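Local coordinates for reticulocyte binding protein (Streptococcus agalactiae COH1, PDB 3FAW), which is a cell-wall-anchored pullulanase of group B Streptococcus that probably hydrolyses the alpha-1,6 branch linkages of pullulan and related alpha-glucans, at residues 152-157 against 207-212; 269-274 against 308-313; 314-319 against 344-349; 519-524 against 567-572. One frame throughout, in Å; residues are numbered along the deposited sequence.

Contact 1 (152-157 against 207-212); sequences SPSADS and IKRGKD
The carbonyl of K208 takes two amides, those of D156 and S157, while the D156 side chain bonds G210, two residues beyond K208. The distance from D156 N to K208 O is 2.8 Å, and the second bond, from S157 N, is weak. Since D156 and S157 both face K208, the start of strand 157-164 carries a classic beta bulge. The same antiparallel hydrogen-bonded pair is closed by a straight bond from K208 N to S157 O, 3.0 Å. This pairing belongs to the antiparallel sheet of the CBM48 module, the N-terminal domain of isoamylase-type enzymes. In S157, OG sits between the backbone N and carbonyl carbon (chi1 65°), which lays it against K208 CB at 3.2 Å. The carboxylate of D156 reaches the type II' turn that leads into strand 212-216: G210 N donates to D156 OD2 at 2.7 Å, coming from above the carboxylate plane. On the buried flank A155 CB packs on I207 CG2 at 3.6 Å. One water donates to S152 OG and accepts from R209 NH1; S152 OG is also hydrogen-bonded to the carbonyl of I404, and R209 NH2 donates to that of D403.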
loop_
_atom_site.group_PDB
_atom_site.type_symbol
_atom_site.label_atom_id
_atom_site.label_comp_id
_atom_site.label_asym_id
_atom_site.label_seq_id
_atom_site.Cartn_x
_atom_site.Cartn_y
_atom_site.Cartn_z
ATOM N N SER A 152 17.625 21.442 -5.654
ATOM C CA SER A 152 18.553 20.805 -6.605
ATOM C C SER A 152 19.968 21.397 -6.483
ATOM O O SER A 152 20.400 22.169 -7.336
ATOM C CB SER A 152 18.033 20.955 -8.043
ATOM O OG SER A 152 18.822 20.217 -8.959
ATOM N N PRO A 153 20.705 21.009 -5.427
ATOM C CA PRO A 153 21.923 21.729 -5.061
ATOM C C PRO A 153 23.098 21.616 -6.045
ATOM O O PRO A 153 23.962 22.487 -6.023
ATOM C CB PRO A 153 22.288 21.125 -3.697
ATOM C CG PRO A 153 21.686 19.776 -3.705
ATOM C CD PRO A 153 20.445 19.868 -4.531
ATOM N N SER A 154 23.125 20.584 -6.895
ATOM C CA SER A 154 24.242 20.374 -7.826
ATOM C C SER A 154 24.014 20.993 -9.210
ATOM O O SER A 154 24.881 20.902 -10.081
ATOM C CB SER A 154 24.543 18.878 -7.978
ATOM O OG SER A 154 23.492 18.204 -8.651
ATOM N N ALA A 155 22.856 21.627 -9.413
ATOM C CA ALA A 155 22.517 22.246 -10.711
ATOM C C ALA A 155 23.334 23.508 -11.010
ATOM O O ALA A 155 23.567 24.320 -10.119
ATOM C CB ALA A 155 21.022 22.582 -10.762
ATOM N N ASP A 156 23.760 23.663 -12.266
ATOM C CA ASP A 156 24.365 24.914 -12.746
ATOM C C ASP A 156 23.289 25.973 -12.990
ATOM O O ASP A 156 23.497 27.162 -12.727
ATOM C CB ASP A 156 25.124 24.696 -14.062
ATOM C CG ASP A 156 26.342 23.811 -13.904
ATOM O OD1 ASP A 156 26.847 23.671 -12.774
ATOM O OD2 ASP A 156 26.805 23.268 -14.929
ATOM N N SER A 157 22.148 25.532 -13.511
ATOM C CA SER A 157 21.022 26.420 -13.770
ATOM C C SER A 157 19.720 25.632 -13.799
ATOM O O SER A 157 19.711 24.444 -14.131
ATOM C CB SER A 157 21.218 27.144 -15.102
ATOM O OG SER A 157 21.207 26.223 -16.182
ATOM N N ILE A 207 16.926 21.357 -16.050
ATOM C CA ILE A 207 18.104 21.442 -15.193
ATOM C C ILE A 207 19.354 21.226 -16.029
ATOM O O ILE A 207 19.424 20.283 -16.809
ATOM C CB ILE A 207 18.056 20.395 -14.056
ATOM C CG1 ILE A 207 16.797 20.597 -13.205
ATOM C CG2 ILE A 207 19.304 20.492 -13.174
ATOM C CD1 ILE A 207 16.693 19.651 -12.025
ATOM N N LYS A 208 20.333 22.111 -15.865
ATOM C CA LYS A 208 21.615 21.986 -16.548
ATOM C C LYS A 208 22.714 21.669 -15.541
ATOM O O LYS A 208 22.862 22.365 -14.533
ATOM C CB LYS A 208 21.947 23.279 -17.292
ATOM C CG LYS A 208 23.118 23.170 -18.254
ATOM C CD LYS A 208 23.309 24.465 -19.031
ATOM C CE LYS A 208 24.527 24.398 -19.945
ATOM N NZ LYS A 208 24.653 25.614 -20.799
ATOM N N ARG A 209 23.460 20.600 -15.815
ATOM C CA ARG A 209 24.674 20.258 -15.070
ATOM C C ARG A 209 25.784 19.991 -16.079
ATOM O O ARG A 209 25.877 18.898 -16.636
ATOM C CB ARG A 209 24.455 19.020 -14.198
ATOM C CG ARG A 209 23.591 19.256 -12.975
ATOM C CD ARG A 209 23.436 17.984 -12.154
ATOM N NE ARG A 209 22.715 16.955 -12.902
ATOM C CZ ARG A 209 21.396 16.771 -12.891
ATOM N NH1 ARG A 209 20.596 17.530 -12.152
ATOM N NH2 ARG A 209 20.874 15.804 -13.633
ATOM N N GLY A 210 26.613 21.000 -16.322
ATOM C CA GLY A 210 27.634 20.925 -17.361
ATOM C C GLY A 210 27.010 20.937 -18.748
ATOM O O GLY A 210 26.200 21.810 -19.064
ATOM N N LYS A 211 27.379 19.952 -19.567
ATOM C CA LYS A 211 26.900 19.859 -20.952
ATOM C C LYS A 211 25.454 19.352 -21.055
ATOM O O LYS A 211 24.750 19.673 -22.015
ATOM C CB LYS A 211 27.833 18.949 -21.766
ATOM C CG LYS A 211 27.558 18.931 -23.266
ATOM C CD LYS A 211 28.592 18.101 -24.009
ATOM C CE LYS A 211 28.262 18.000 -25.491
ATOM N NZ LYS A 211 29.288 17.223 -26.241
ATOM N N ASP A 212 25.016 18.571 -20.069
ATOM C CA ASP A 212 23.717 17.897 -20.132
ATOM C C ASP A 212 22.556 18.773 -19.651
ATOM O O ASP A 212 22.682 19.511 -18.674
ATOM C CB ASP A 212 23.761 16.601 -19.314
ATOM C CG ASP A 212 24.778 15.601 -19.851
ATOM O OD1 ASP A 212 25.615 15.985 -20.696
ATOM O OD2 ASP A 212 24.737 14.427 -19.430
HETATM O O HOH W 1 21.217 19.054 -9.466
#

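Contact 2 (269-274 against 308-313); sequences VIYEAH and LGVTHI
V269 and T311 bring together the first two parallel strands of the catalytic (beta/alpha)8 barrel, just where the chain leaves helix 302-308 through G309 and enters strand 312-315. Polar contacts are densest at this end. V269 N donates to T311 OG1 at 2.8 Å, and V269 O accepts two amides: T311 N arrives in the carbonyl plane, on a lone pair, whereas H312 N lies 44° out of that plane and its bond is longer, 3.3 Å from H312 N to V269 O. The ladder continues with Y271 N donating to H312 O at 2.8 Å. The side chains of Y271, V310 and L308 fill the outer face of the sheet. With CG opposite the backbone N (chi1 -174°), Y271 rests CB on V310 CG1 at 3.7 Å and crosses L308 at about a right angle, CE1 to CD2 being 3.7 Å; its hydroxyl is bonded to S619 and E622. Packing is looser on the face of I270 and H312, where I270 CG1 comes no nearer than 4.1 Å to H312 CB. Every residue that touches is buried, so neither face is a solvent side. The H312 ring meets T311 at its edge, in plane, with ND1 2.7 Å from OG1.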
loop_
_atom_site.group_PDB
_atom_site.type_symbol
_atom_site.label_atom_id
_atom_site.label_comp_id
_atom_site.label_asym_id
_atom_site.label_seq_id
_atom_site.Cartn_x
_atom_site.Cartn_y
_atom_site.Cartn_z
ATOM N N VAL A 269 -12.670 -1.907 10.655
ATOM C CA VAL A 269 -13.007 -2.974 9.714
ATOM C C VAL A 269 -12.786 -2.417 8.311
ATOM O O VAL A 269 -13.612 -1.666 7.796
ATOM C CB VAL A 269 -14.456 -3.458 9.895
ATOM C CG1 VAL A 269 -14.769 -4.589 8.928
ATOM C CG2 VAL A 269 -14.684 -3.898 11.337
ATOM N N ILE A 270 -11.657 -2.784 7.708
ATOM C CA ILE A 270 -11.175 -2.142 6.482
ATOM C C ILE A 270 -11.640 -2.904 5.241
ATOM O O ILE A 270 -11.602 -4.136 5.205
ATOM C CB ILE A 270 -9.622 -2.022 6.492
ATOM C CG1 ILE A 270 -9.166 -1.159 7.674
ATOM C CG2 ILE A 270 -9.095 -1.446 5.174
ATOM C CD1 ILE A 270 -7.648 -1.106 7.866
ATOM N N TYR A 271 -12.070 -2.151 4.232
ATOM C CA TYR A 271 -12.574 -2.698 2.974
ATOM C C TYR A 271 -11.699 -2.188 1.826
ATOM O O TYR A 271 -11.669 -0.984 1.563
ATOM C CB TYR A 271 -14.030 -2.260 2.784
ATOM C CG TYR A 271 -14.739 -2.865 1.590
ATOM C CD1 TYR A 271 -15.328 -4.126 1.669
ATOM C CD2 TYR A 271 -14.843 -2.163 0.388
ATOM C CE1 TYR A 271 -15.990 -4.679 0.572
ATOM C CE2 TYR A 271 -15.494 -2.707 -0.710
ATOM C CZ TYR A 271 -16.070 -3.961 -0.613
ATOM O OH TYR A 271 -16.716 -4.496 -1.703
ATOM N N GLU A 272 -10.989 -3.100 1.152
ATOM C CA GLU A 272 -10.030 -2.726 0.100
ATOM C C GLU A 272 -10.627 -2.763 -1.310
ATOM O O GLU A 272 -10.901 -3.839 -1.843
ATOM C CB GLU A 272 -8.791 -3.628 0.152
ATOM C CG GLU A 272 -7.646 -3.166 -0.772
ATOM C CD GLU A 272 -6.657 -4.270 -1.117
ATOM O OE1 GLU A 272 -7.068 -5.443 -1.214
ATOM O OE2 GLU A 272 -5.462 -3.961 -1.305
ATOM N N ALA A 273 -10.782 -1.583 -1.915
ATOM C CA ALA A 273 -11.338 -1.447 -3.268
ATOM C C ALA A 273 -10.462 -0.609 -4.213
ATOM O O ALA A 273 -9.788 0.337 -3.797
ATOM C CB ALA A 273 -12.741 -0.842 -3.194
ATOM N N HIS A 274 -10.487 -0.983 -5.489
ATOM C CA HIS A 274 -9.901 -0.209 -6.583
ATOM C C HIS A 274 -11.026 0.627 -7.225
ATOM O O HIS A 274 -12.127 0.120 -7.457
ATOM C CB HIS A 274 -9.301 -1.187 -7.595
ATOM C CG HIS A 274 -8.468 -0.554 -8.662
ATOM N ND1 HIS A 274 -9.015 0.085 -9.755
ATOM C CD2 HIS A 274 -7.126 -0.514 -8.836
ATOM C CE1 HIS A 274 -8.043 0.514 -10.541
ATOM N NE2 HIS A 274 -6.887 0.163 -10.006
ATOM N N LEU A 308 -23.198 -2.681 4.291
ATOM C CA LEU A 308 -22.265 -3.782 4.552
ATOM C C LEU A 308 -21.682 -3.704 5.962
ATOM O O LEU A 308 -21.551 -4.731 6.637
ATOM C CB LEU A 308 -21.135 -3.799 3.515
ATOM C CG LEU A 308 -20.119 -4.946 3.629
ATOM C CD1 LEU A 308 -20.824 -6.303 3.661
ATOM C CD2 LEU A 308 -19.093 -4.893 2.496
ATOM N N GLY A 309 -21.322 -2.489 6.382
ATOM C CA GLY A 309 -20.963 -2.201 7.773
ATOM C C GLY A 309 -19.492 -1.923 8.048
ATOM O O GLY A 309 -19.100 -1.765 9.202
ATOM N N VAL A 310 -18.676 -1.873 6.999
ATOM C CA VAL A 310 -17.252 -1.582 7.147
ATOM C C VAL A 310 -17.065 -0.167 7.694
ATOM O O VAL A 310 -17.916 0.703 7.486
ATOM C CB VAL A 310 -16.493 -1.729 5.803
ATOM C CG1 VAL A 310 -16.569 -3.168 5.307
ATOM C CG2 VAL A 310 -17.046 -0.758 4.753
ATOM N N THR A 311 -15.966 0.052 8.409
ATOM C CA THR A 311 -15.682 1.365 9.000
ATOM C C THR A 311 -14.830 2.226 8.067
ATOM O O THR A 311 -15.044 3.438 7.967
ATOM C CB THR A 311 -14.953 1.234 10.356
ATOM O OG1 THR A 311 -13.654 0.652 10.164
ATOM C CG2 THR A 311 -15.764 0.377 11.320
ATOM N N HIS A 312 -13.872 1.584 7.390
ATOM C CA HIS A 312 -12.914 2.264 6.516
ATOM C C HIS A 312 -12.894 1.680 5.100
ATOM O O HIS A 312 -12.850 0.461 4.914
ATOM C CB HIS A 312 -11.503 2.165 7.102
ATOM C CG HIS A 312 -11.304 2.963 8.351
ATOM N ND1 HIS A 312 -11.770 2.551 9.580
ATOM C CD2 HIS A 312 -10.671 4.143 8.565
ATOM C CE1 HIS A 312 -11.440 3.445 10.497
ATOM N NE2 HIS A 312 -10.773 4.421 9.905
ATOM N N ILE A 313 -12.917 2.562 4.105
ATOM C CA ILE A 313 -12.741 2.164 2.710
ATOM C C ILE A 313 -11.297 2.464 2.296
ATOM O O ILE A 313 -10.861 3.619 2.316
ATOM C CB ILE A 313 -13.731 2.896 1.791
ATOM C CG1 ILE A 313 -15.171 2.615 2.235
ATOM C CG2 ILE A 313 -13.530 2.479 0.343
ATOM C CD1 ILE A 313 -16.216 3.473 1.530
#

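Contact 3 (314-319 against 344-349); sequences QLLPVL and WGYDPQ
P317 lies over one face of the Y346 ring, its CG 3.5 Å from Y346 CE1 and displaced toward the ring's rim. The two side chains cross at about a right angle, a CH-pi contact in which CG sits 26° off the ring normal. Beside it, L316 turns CD2 onto a face of the W344 indole, 4.1 Å from the centroid of the five-membered ring, while L316 CG lies near the Y346 hydroxyl. Between these two aromatic contacts the backbones come close at G345, which has a positive phi of 118° and whose carbonyl O is 3.3 Å from P317 CB. No direct hydrogen bond joins the segments; a bridging water instead donates to both P317 O and W344 O, at 2.7 and 2.5 Å. The contact lies where the second strand of the TIM barrel, 312-315, runs into the loop at its C-terminal end, the end that holds the active site in alpha-amylase-type enzymes. The long connection that follows returns at W344 before helix 367-381. Further out, the Y346 hydroxyl is hydrogen-bonded to D389 on the neighbouring strand 385-390, and H573 meets the W344 ring edge-to-face. Next to W344, N343 OD1 accepts from G345 N, and its amide nitrogen bonds D347.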
loop_
_atom_site.group_PDB
_atom_site.type_symbol
_atom_site.label_atom_id
_atom_site.label_comp_id
_atom_site.label_asym_id
_atom_site.label_seq_id
_atom_site.Cartn_x
_atom_site.Cartn_y
_atom_site.Cartn_z
ATOM N N GLN A 314 -10.555 1.412 1.964
ATOM C CA GLN A 314 -9.184 1.539 1.483
ATOM C C GLN A 314 -9.148 1.570 -0.040
ATOM O O GLN A 314 -9.636 0.646 -0.698
ATOM C CB GLN A 314 -8.337 0.381 2.000
ATOM C CG GLN A 314 -6.865 0.456 1.610
ATOM C CD GLN A 314 -6.035 -0.594 2.315
ATOM O OE1 GLN A 314 -6.021 -0.671 3.551
ATOM N NE2 GLN A 314 -5.337 -1.419 1.533
ATOM N N LEU A 315 -8.570 2.632 -0.598
ATOM C CA LEU A 315 -8.470 2.780 -2.048
ATOM C C LEU A 315 -7.069 2.447 -2.541
ATOM O O LEU A 315 -6.078 2.973 -2.028
ATOM C CB LEU A 315 -8.831 4.202 -2.479
ATOM C CG LEU A 315 -10.236 4.683 -2.103
ATOM C CD1 LEU A 315 -10.393 6.151 -2.464
ATOM C CD2 LEU A 315 -11.314 3.839 -2.775
ATOM N N LEU A 316 -6.994 1.580 -3.546
ATOM C CA LEU A 316 -5.740 1.331 -4.256
ATOM C C LEU A 316 -5.191 2.658 -4.804
ATOM O O LEU A 316 -5.946 3.626 -4.933
ATOM C CB LEU A 316 -5.937 0.281 -5.368
ATOM C CG LEU A 316 -5.779 -1.174 -4.894
ATOM C CD1 LEU A 316 -7.011 -1.636 -4.106
ATOM C CD2 LEU A 316 -5.479 -2.129 -6.051
ATOM N N PRO A 317 -3.879 2.715 -5.114
ATOM C CA PRO A 317 -3.193 3.978 -5.400
ATOM C C PRO A 317 -3.938 4.982 -6.296
ATOM O O PRO A 317 -4.102 4.754 -7.495
ATOM C CB PRO A 317 -1.889 3.512 -6.061
ATOM C CG PRO A 317 -1.600 2.238 -5.382
ATOM C CD PRO A 317 -2.947 1.576 -5.216
ATOM N N VAL A 318 -4.383 6.084 -5.694
ATOM C CA VAL A 318 -5.048 7.165 -6.419
ATOM C C VAL A 318 -4.060 8.266 -6.830
ATOM O O VAL A 318 -4.404 9.146 -7.620
ATOM C CB VAL A 318 -6.231 7.779 -5.604
ATOM C CG1 VAL A 318 -7.273 6.710 -5.281
ATOM C CG2 VAL A 318 -5.738 8.454 -4.333
ATOM N N LEU A 319 -2.838 8.225 -6.299
ATOM C CA LEU A 319 -1.786 9.147 -6.753
ATOM C C LEU A 319 -1.289 8.753 -8.144
ATOM O O LEU A 319 -1.439 7.602 -8.559
ATOM C CB LEU A 319 -0.635 9.213 -5.752
ATOM C CG LEU A 319 -1.041 9.927 -4.453
ATOM C CD1 LEU A 319 -0.303 9.352 -3.274
ATOM C CD2 LEU A 319 -0.829 11.437 -4.542
ATOM N N TRP A 344 -3.399 -1.243 -11.482
ATOM C CA TRP A 344 -3.647 -1.118 -10.039
ATOM C C TRP A 344 -3.126 0.218 -9.524
ATOM O O TRP A 344 -3.770 0.858 -8.694
ATOM C CB TRP A 344 -2.987 -2.244 -9.228
ATOM C CG TRP A 344 -3.727 -3.546 -9.191
ATOM C CD1 TRP A 344 -5.058 -3.752 -9.430
ATOM C CD2 TRP A 344 -3.181 -4.828 -8.847
ATOM N NE1 TRP A 344 -5.364 -5.082 -9.286
ATOM C CE2 TRP A 344 -4.232 -5.765 -8.930
ATOM C CE3 TRP A 344 -1.900 -5.276 -8.495
ATOM C CZ2 TRP A 344 -4.046 -7.125 -8.665
ATOM C CZ3 TRP A 344 -1.714 -6.631 -8.237
ATOM C CH2 TRP A 344 -2.783 -7.538 -8.326
ATOM N N GLY A 345 -1.947 0.609 -10.007
ATOM C CA GLY A 345 -1.342 1.894 -9.667
ATOM C C GLY A 345 -0.011 1.834 -8.935
ATOM O O GLY A 345 0.429 2.844 -8.381
ATOM N N TYR A 346 0.656 0.679 -8.964
ATOM C CA TYR A 346 1.935 0.506 -8.267
ATOM C C TYR A 346 3.126 0.827 -9.177
ATOM O O TYR A 346 4.157 0.157 -9.127
ATOM C CB TYR A 346 2.030 -0.905 -7.667
ATOM C CG TYR A 346 0.938 -1.159 -6.655
ATOM C CD1 TYR A 346 0.993 -0.585 -5.388
ATOM C CD2 TYR A 346 -0.172 -1.937 -6.975
ATOM C CE1 TYR A 346 -0.015 -0.795 -4.462
ATOM C CE2 TYR A 346 -1.187 -2.151 -6.053
ATOM C CZ TYR A 346 -1.101 -1.579 -4.801
ATOM O OH TYR A 346 -2.109 -1.787 -3.894
ATOM N N ASP A 347 2.969 1.880 -9.986
ATOM C CA ASP A 347 4.037 2.439 -10.818
ATOM C C ASP A 347 4.099 3.956 -10.577
ATOM O O ASP A 347 3.743 4.745 -11.456
ATOM C CB ASP A 347 3.755 2.152 -12.296
ATOM C CG ASP A 347 3.513 0.679 -12.570
ATOM O OD1 ASP A 347 4.358 -0.148 -12.174
ATOM O OD2 ASP A 347 2.478 0.350 -13.186
ATOM N N PRO A 348 4.545 4.369 -9.378
ATOM C CA PRO A 348 4.411 5.764 -8.945
ATOM C C PRO A 348 5.132 6.816 -9.796
ATOM O O PRO A 348 6.330 6.689 -10.083
ATOM C CB PRO A 348 4.985 5.734 -7.527
ATOM C CG PRO A 348 4.796 4.333 -7.098
ATOM C CD PRO A 348 5.167 3.565 -8.311
ATOM N N GLN A 349 4.379 7.845 -10.180
ATOM C CA GLN A 349 4.928 9.018 -10.845
ATOM C C GLN A 349 4.981 10.229 -9.900
ATOM O O GLN A 349 5.966 10.975 -9.895
ATOM C CB GLN A 349 4.101 9.342 -12.089
ATOM C CG GLN A 349 4.600 10.546 -12.855
ATOM C CD GLN A 349 3.967 10.673 -14.216
ATOM O OE1 GLN A 349 4.788 10.939 -15.213
ATOM N NE2 GLN A 349 2.753 10.537 -14.372
HETATM O O HOH W 2 -5.505 2.705 -8.463
HETATM O O HOH W 3 0.753 5.685 -7.646
#

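Contact 4 (519-524 against 567-572); sequences DIRNSL and VQYIAA
Helix 518-525, which follows the sixth strand of the (beta/alpha)8 barrel, lies against the seventh strand, 566-568, and the loop beyond it through I520, R521 and L524. R521 and Y569 run side by side and point the same way. R521 NH1 donates to Y569 OH at 3.0 Å, a bent bond whose acceptor is tilted 31° out of the guanidinium plane, and R521 CD touches Y569 CZ at 3.8 Å. A bend at chi3 (79°) turns the guanidinium back along its own helix, where NE and NH2 both donate to N522 OD1, each at 3.1 Å and within the guanidinium plane. Three bonds thus fix the rotation of this buried charged group. The tyrosine ring, in turn, meets F516 edge-to-face. Here the helix that follows strand 513-516 meets the end of the next strand and the loop beyond it, within the beta-alpha-beta succession of the TIM barrel. One residue earlier on the helix, I520 sets CG2 and CD1 against the amide oxygen of Q568, each 3.3 Å from OE1, and the two side chains cross at about a right angle. Q568 NE2 donates to the carbonyls of N550 and Q612, which holds the amide in this orientation. At the other end L524 CD1 packs on I570 CG2 at 3.9 Å, and I608 of helix 590-609 touches both I520 and I570.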
loop_
_atom_site.group_PDB
_atom_site.type_symbol
_atom_site.label_atom_id
_atom_site.label_comp_id
_atom_site.label_asym_id
_atom_site.label_seq_id
_atom_site.Cartn_x
_atom_site.Cartn_y
_atom_site.Cartn_z
ATOM N N ASP A 519 0.610 -15.162 8.448
ATOM C CA ASP A 519 0.475 -16.414 9.195
ATOM C C ASP A 519 -0.976 -16.900 9.282
ATOM O O ASP A 519 -1.251 -18.077 9.044
ATOM C CB ASP A 519 1.050 -16.258 10.607
ATOM C CG ASP A 519 1.427 -17.585 11.241
ATOM O OD1 ASP A 519 1.974 -18.449 10.531
ATOM O OD2 ASP A 519 1.203 -17.753 12.458
ATOM N N ILE A 520 -1.900 -16.007 9.629
ATOM C CA ILE A 520 -3.321 -16.374 9.671
ATOM C C ILE A 520 -3.857 -16.634 8.256
ATOM O O ILE A 520 -4.672 -17.534 8.055
ATOM C CB ILE A 520 -4.199 -15.322 10.420
ATOM C CG1 ILE A 520 -5.577 -15.922 10.743
ATOM C CG2 ILE A 520 -4.344 -14.040 9.610
ATOM C CD1 ILE A 520 -6.468 -15.039 11.611
ATOM N N ARG A 521 -3.389 -15.854 7.282
ATOM C CA ARG A 521 -3.727 -16.088 5.874
ATOM C C ARG A 521 -3.351 -17.519 5.472
ATOM O O ARG A 521 -4.217 -18.309 5.089
ATOM C CB ARG A 521 -3.011 -15.069 4.978
ATOM C CG ARG A 521 -3.222 -15.253 3.468
ATOM C CD ARG A 521 -2.196 -14.451 2.678
ATOM N NE ARG A 521 -0.888 -15.111 2.632
ATOM C CZ ARG A 521 0.255 -14.533 2.247
ATOM N NH1 ARG A 521 0.283 -13.261 1.872
ATOM N NH2 ARG A 521 1.388 -15.229 2.244
ATOM N N ASN A 522 -2.063 -17.846 5.596
ATOM C CA ASN A 522 -1.542 -19.166 5.218
ATOM C C ASN A 522 -2.233 -20.315 5.941
ATOM O O ASN A 522 -2.647 -21.296 5.312
ATOM C CB ASN A 522 -0.036 -19.251 5.486
ATOM C CG ASN A 522 0.781 -18.409 4.527
ATOM O OD1 ASN A 522 0.251 -17.824 3.588
ATOM N ND2 ASN A 522 2.086 -18.351 4.761
ATOM N N SER A 523 -2.348 -20.192 7.262
ATOM C CA SER A 523 -2.926 -21.252 8.086
ATOM C C SER A 523 -4.382 -21.558 7.717
ATOM O O SER A 523 -4.788 -22.723 7.710
ATOM C CB SER A 523 -2.829 -20.890 9.568
ATOM O OG SER A 523 -1.476 -20.773 9.974
ATOM N N LEU A 524 -5.156 -20.520 7.403
ATOM C CA LEU A 524 -6.580 -20.694 7.076
ATOM C C LEU A 524 -6.852 -21.125 5.630
ATOM O O LEU A 524 -7.723 -21.964 5.398
ATOM C CB LEU A 524 -7.367 -19.413 7.380
ATOM C CG LEU A 524 -7.494 -18.984 8.847
ATOM C CD1 LEU A 524 -8.581 -17.917 8.993
ATOM C CD2 LEU A 524 -7.781 -20.167 9.762
ATOM N N VAL A 567 -2.902 -6.936 11.428
ATOM C CA VAL A 567 -3.998 -6.817 10.478
ATOM C C VAL A 567 -4.383 -8.226 10.013
ATOM O O VAL A 567 -3.614 -8.883 9.308
ATOM C CB VAL A 567 -3.613 -5.948 9.264
ATOM C CG1 VAL A 567 -4.822 -5.722 8.368
ATOM C CG2 VAL A 567 -3.022 -4.612 9.718
ATOM N N GLN A 568 -5.567 -8.681 10.423
ATOM C CA GLN A 568 -6.045 -10.037 10.114
ATOM C C GLN A 568 -6.704 -10.073 8.737
ATOM O O GLN A 568 -7.648 -9.322 8.473
ATOM C CB GLN A 568 -7.067 -10.507 11.155
ATOM C CG GLN A 568 -6.613 -10.424 12.617
ATOM C CD GLN A 568 -5.691 -11.561 13.035
ATOM O OE1 GLN A 568 -4.954 -12.115 12.223
ATOM N NE2 GLN A 568 -5.721 -11.902 14.318
ATOM N N TYR A 569 -6.209 -10.948 7.864
ATOM C CA TYR A 569 -6.774 -11.087 6.526
ATOM C C TYR A 569 -6.552 -12.473 5.933
ATOM O O TYR A 569 -5.648 -13.212 6.349
ATOM C CB TYR A 569 -6.212 -10.015 5.586
ATOM C CG TYR A 569 -4.869 -10.310 4.934
ATOM C CD1 TYR A 569 -3.776 -10.756 5.678
ATOM C CD2 TYR A 569 -4.683 -10.091 3.574
ATOM C CE1 TYR A 569 -2.539 -10.997 5.071
ATOM C CE2 TYR A 569 -3.462 -10.323 2.964
ATOM C CZ TYR A 569 -2.391 -10.773 3.713
ATOM O OH TYR A 569 -1.180 -10.998 3.091
ATOM N N ILE A 570 -7.396 -12.812 4.966
ATOM C CA ILE A 570 -7.223 -14.031 4.168
ATOM C C ILE A 570 -7.238 -13.766 2.654
ATOM O O ILE A 570 -6.953 -14.667 1.866
ATOM C CB ILE A 570 -8.257 -15.119 4.546
ATOM C CG1 ILE A 570 -9.692 -14.569 4.507
ATOM C CG2 ILE A 570 -7.924 -15.695 5.918
ATOM C CD1 ILE A 570 -10.764 -15.612 4.775
ATOM N N ALA A 571 -7.545 -12.535 2.248
ATOM C CA ALA A 571 -7.479 -12.153 0.832
ATOM C C ALA A 571 -7.242 -10.656 0.660
ATOM O O ALA A 571 -7.451 -9.866 1.581
ATOM C CB ALA A 571 -8.741 -12.564 0.118
ATOM N N ALA A 572 -6.807 -10.288 -0.540
ATOM C CA ALA A 572 -6.557 -8.897 -0.911
ATOM C C ALA A 572 -6.507 -8.813 -2.433
ATOM O O ALA A 572 -6.746 -9.806 -3.112
ATOM C CB ALA A 572 -5.257 -8.411 -0.308
#

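In the fold
Contacts 2, 3 and 4 are buried in the catalytic barrel, whereas contact 1 is a partly buried strand pairing in the CBM48 module, its centre about 47 Å from that of contact 2. Contacts 2 and 3 share strand 312-315 and touch, with Q314 N probably donating to Y271 O. The strand is paired by backbone bonds in contact 2; past its end, in contact 3, rings and water take over. Contact 4 reaches the same sheet from its outer helical layer and relies on side chains; E272 of contact 2 packs on A572 of contact 4, the centres being about 16 Å apart. Contact 1 also pairs strands, but antiparallel, with a carboxylate holding a turn.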